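Local coordinates for DUF115 domain-containing protein (Magnetospirillum magneticum AMB-1, PDB 5MU5) that is a glycosyltransferase of the Maf family that probably glycosylates flagellin and is involved in the formation of bacterial flagella, at residues A619-W622 and E623-D627. Sequence-based numbering, arbitrary orientation.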
ATOM      1  N   ALA A 619      18.456 -17.599 -23.245  1.00 42.04           N
ATOM      2  CA  ALA A 619      18.025 -16.638 -24.282  1.00 41.66           C
ATOM      3  C   ALA A 619      16.727 -17.049 -24.969  1.00 42.62           C
ATOM      4  O   ALA A 619      15.939 -16.180 -25.359  1.00 43.21           O
ATOM      5  CB  ALA A 619      19.122 -16.419 -25.323  1.00 40.92           C
ATOM      6  N   GLU A 620      16.504 -18.358 -25.109  1.00 43.02           N
ATOM      7  CA  GLU A 620      15.268 -18.866 -25.699  1.00 44.32           C
ATOM      8  C   GLU A 620      14.104 -18.502 -24.811  1.00 43.07           C
ATOM      9  O   GLU A 620      13.042 -18.150 -25.305  1.00 45.70           O
ATOM     10  CB  GLU A 620      15.295 -20.379 -25.866  1.00 46.78           C
ATOM     11  CG  GLU A 620      16.339 -20.900 -26.838  1.00 51.30           C
ATOM     12  CD  GLU A 620      16.437 -22.426 -26.842  1.00 55.42           C
ATOM     13  OE1 GLU A 620      15.418 -23.103 -26.610  1.00 56.44           O
ATOM     14  OE2 GLU A 620      17.533 -22.964 -27.105  1.00 61.10           O
ATOM     15  N   PHE A 621      14.298 -18.578 -23.500  1.00 41.31           N
ATOM     16  CA  PHE A 621      13.224 -18.232 -22.576  1.00 41.47           C
ATOM     17  C   PHE A 621      12.974 -16.744 -22.581  1.00 42.08           C
ATOM     18  O   PHE A 621      11.835 -16.310 -22.486  1.00 41.96           O
ATOM     19  CB  PHE A 621      13.513 -18.717 -21.169  1.00 41.35           C
ATOM     20  CG  PHE A 621      12.330 -18.618 -20.241  1.00 40.72           C
ATOM     21  CD1 PHE A 621      11.107 -19.139 -20.598  1.00 40.66           C
ATOM     22  CD2 PHE A 621      12.461 -18.034 -18.997  1.00 40.42           C
ATOM     23  CE1 PHE A 621      10.024 -19.056 -19.741  1.00 41.77           C
ATOM     24  CE2 PHE A 621      11.387 -17.956 -18.133  1.00 39.81           C
ATOM     25  CZ  PHE A 621      10.163 -18.457 -18.512  1.00 40.42           C
ATOM     26  N   TRP A 622      14.047 -15.961 -22.685  1.00 44.13           N
ATOM     27  CA  TRP A 622      13.912 -14.526 -22.855  1.00 42.18           C
ATOM     28  C   TRP A 622      13.075 -14.191 -24.102  1.00 41.90           C
ATOM     29  O   TRP A 622      12.254 -13.294 -24.065  1.00 39.60           O
ATOM     30  CB  TRP A 622      15.277 -13.842 -22.925  1.00 42.24           C
ATOM     31  CG  TRP A 622      15.743 -13.296 -21.610  1.00 42.19           C
ATOM     32  CD1 TRP A 622      16.865 -13.646 -20.927  1.00 40.61           C
ATOM     33  CD2 TRP A 622      15.078 -12.303 -20.812  1.00 41.92           C
ATOM     34  NE1 TRP A 622      16.951 -12.931 -19.756  1.00 41.91           N
ATOM     35  CE2 TRP A 622      15.877 -12.090 -19.665  1.00 42.07           C
ATOM     36  CE3 TRP A 622      13.912 -11.556 -20.973  1.00 40.93           C
ATOM     37  CZ2 TRP A 622      15.538 -11.177 -18.680  1.00 43.05           C
ATOM     38  CZ3 TRP A 622      13.569 -10.645 -20.001  1.00 43.39           C
ATOM     39  CH2 TRP A 622      14.372 -10.466 -18.852  1.00 44.29           C
ATOM     40  N   GLU A 623      13.298 -14.891 -25.207  1.00 44.95           N
ATOM     41  CA  GLU A 623      12.509 -14.652 -26.416  1.00 46.49           C
ATOM     42  C   GLU A 623      11.019 -15.004 -26.172  1.00 46.15           C
ATOM     43  O   GLU A 623      10.116 -14.255 -26.563  1.00 45.96           O
ATOM     44  CB  GLU A 623      13.105 -15.404 -27.608  1.00 48.05           C
ATOM     45  CG  GLU A 623      12.206 -15.513 -28.846  1.00 51.57           C
ATOM     46  CD  GLU A 623      11.603 -14.189 -29.310  1.00 54.50           C
ATOM     47  OE1 GLU A 623      12.214 -13.116 -29.121  1.00 53.38           O
ATOM     48  OE2 GLU A 623      10.487 -14.221 -29.868  1.00 62.09           O
ATOM     49  N   ILE A 624      10.770 -16.123 -25.498  1.00 44.99           N
ATOM     50  CA  ILE A 624       9.409 -16.487 -25.091  1.00 41.58           C
ATOM     51  C   ILE A 624       8.741 -15.389 -24.273  1.00 42.08           C
ATOM     52  O   ILE A 624       7.567 -15.052 -24.494  1.00 41.80           O
ATOM     53  CB  ILE A 624       9.419 -17.793 -24.294  1.00 40.18           C
ATOM     54  CG1 ILE A 624       9.657 -18.959 -25.266  1.00 40.50           C
ATOM     55  CG2 ILE A 624       8.096 -17.993 -23.555  1.00 40.33           C
ATOM     56  CD1 ILE A 624       9.911 -20.293 -24.604  1.00 40.24           C
ATOM     57  N   ILE A 625       9.476 -14.851 -23.307  1.00 41.29           N
ATOM     58  CA  ILE A 625       8.957 -13.801 -22.448  1.00 41.60           C
ATOM     59  C   ILE A 625       8.618 -12.549 -23.261  1.00 41.24           C
ATOM     60  O   ILE A 625       7.580 -11.915 -23.042  1.00 40.33           O
ATOM     61  CB  ILE A 625       9.990 -13.442 -21.370  1.00 40.83           C
ATOM     62  CG1 ILE A 625      10.042 -14.555 -20.349  1.00 42.38           C
ATOM     63  CG2 ILE A 625       9.641 -12.141 -20.665  1.00 40.47           C
ATOM     64  CD1 ILE A 625      11.278 -14.503 -19.510  1.00 40.12           C
ATOM     65  N   ARG A 626       9.495 -12.214 -24.200  1.00 38.78           N
ATOM     66  CA  ARG A 626       9.314 -11.041 -25.023  1.00 41.31           C
ATOM     67  C   ARG A 626       8.049 -11.191 -25.834  1.00 41.01           C
ATOM     68  O   ARG A 626       7.208 -10.307 -25.864  1.00 40.83           O
ATOM     69  CB  ARG A 626      10.511 -10.844 -25.953  1.00 43.05           C
ATOM     70  CG  ARG A 626      10.524  -9.517 -26.700  1.00 45.17           C
ATOM     71  CD  ARG A 626      11.433  -9.557 -27.930  1.00 46.54           C
ATOM     72  NE  ARG A 626      10.952 -10.582 -28.844  1.00 50.82           N
ATOM     73  CZ  ARG A 626       9.849 -10.488 -29.593  1.00 52.60           C
ATOM     74  NH1 ARG A 626       9.090  -9.398 -29.574  1.00 54.59           N
ATOM     75  NH2 ARG A 626       9.485 -11.511 -30.353  1.00 54.08           N
ATOM     76  N   ASP A 627       7.911 -12.333 -26.470  1.00 42.36           N
ATOM     77  CA  ASP A 627       6.791 -12.555 -27.367  1.00 46.64           C
ATOM     78  C   ASP A 627       5.447 -12.579 -26.616  1.00 46.57           C
ATOM     79  O   ASP A 627       4.488 -11.958 -27.051  1.00 44.27           O
ATOM     80  CB  ASP A 627       6.996 -13.865 -28.113  1.00 49.25           C
ATOM     81  CG  ASP A 627       5.983 -14.072 -29.185  1.00 51.53           C
ATOM     82  OD1 ASP A 627       5.676 -13.102 -29.900  1.00 58.86           O
ATOM     83  OD2 ASP A 627       5.490 -15.203 -29.321  1.00 54.09           O
TER
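Ala-619 takes the N-H of Glu-623 on its carbonyl oxygen, N to O 2.9 Å, the first of four successive i to i+4 bonds that tie residues 619-622 to 623-626; its small methyl suits the exposed side of the helix. Glu-620 repeats the pattern with Ile-624, whose CB and CG1 pack against the same carbonyl oxygen, CG1 to O 3.5 Å. The carboxylate of Glu-620 turns back to Arg-617, a charged pair fitting for a partly exposed position.

Phe-621 begins the buried side. With CG anti to the backbone N (chi1 -169°), its ring is carried alongside the helix, and Ile-625 reaches over one face: methyl CD1 makes a CH-pi contact 4.0 Å from the ring centroid of Phe-621. A flat ring offers a broad surface to an aliphatic branch one turn on, and Ile-624 CB adds an oblique touch at Phe-621 CD1, 4.3 Å away. All this lies near the start of helix 618-646, part of the helical bundle domain of the flagellin glycosyltransferase family. Here Phe-621 and Ile-625 pack on helix 589-609, while Phe-621 and Ile-624 also meet helix 92-107, and the rings of Phe-621 and Phe-112 meet edge-to-face.

Trp-622 sends its indole, a large, mostly apolar group suited to this buried position, against Ser-568 and Leu-571 of helix 568-579; Ile-625 CD1 approaches it obliquely, 4.2 Å from Trp-622 CE3, and thus touches both aromatic rings. The carbonyl of Trp-622 receives the Arg-626 N-H. Glu-623 and Arg-626, one turn apart on the partly exposed side, form a side-on salt bridge: NE of Arg-626 meets OE1 of Glu-623 at 2.8 Å, nearly straight at 170°, and NH2 takes the syn lone pair of OE2. Two bonds restrain rotation of the guanidinium, whose NH1 pairs with Asp-562.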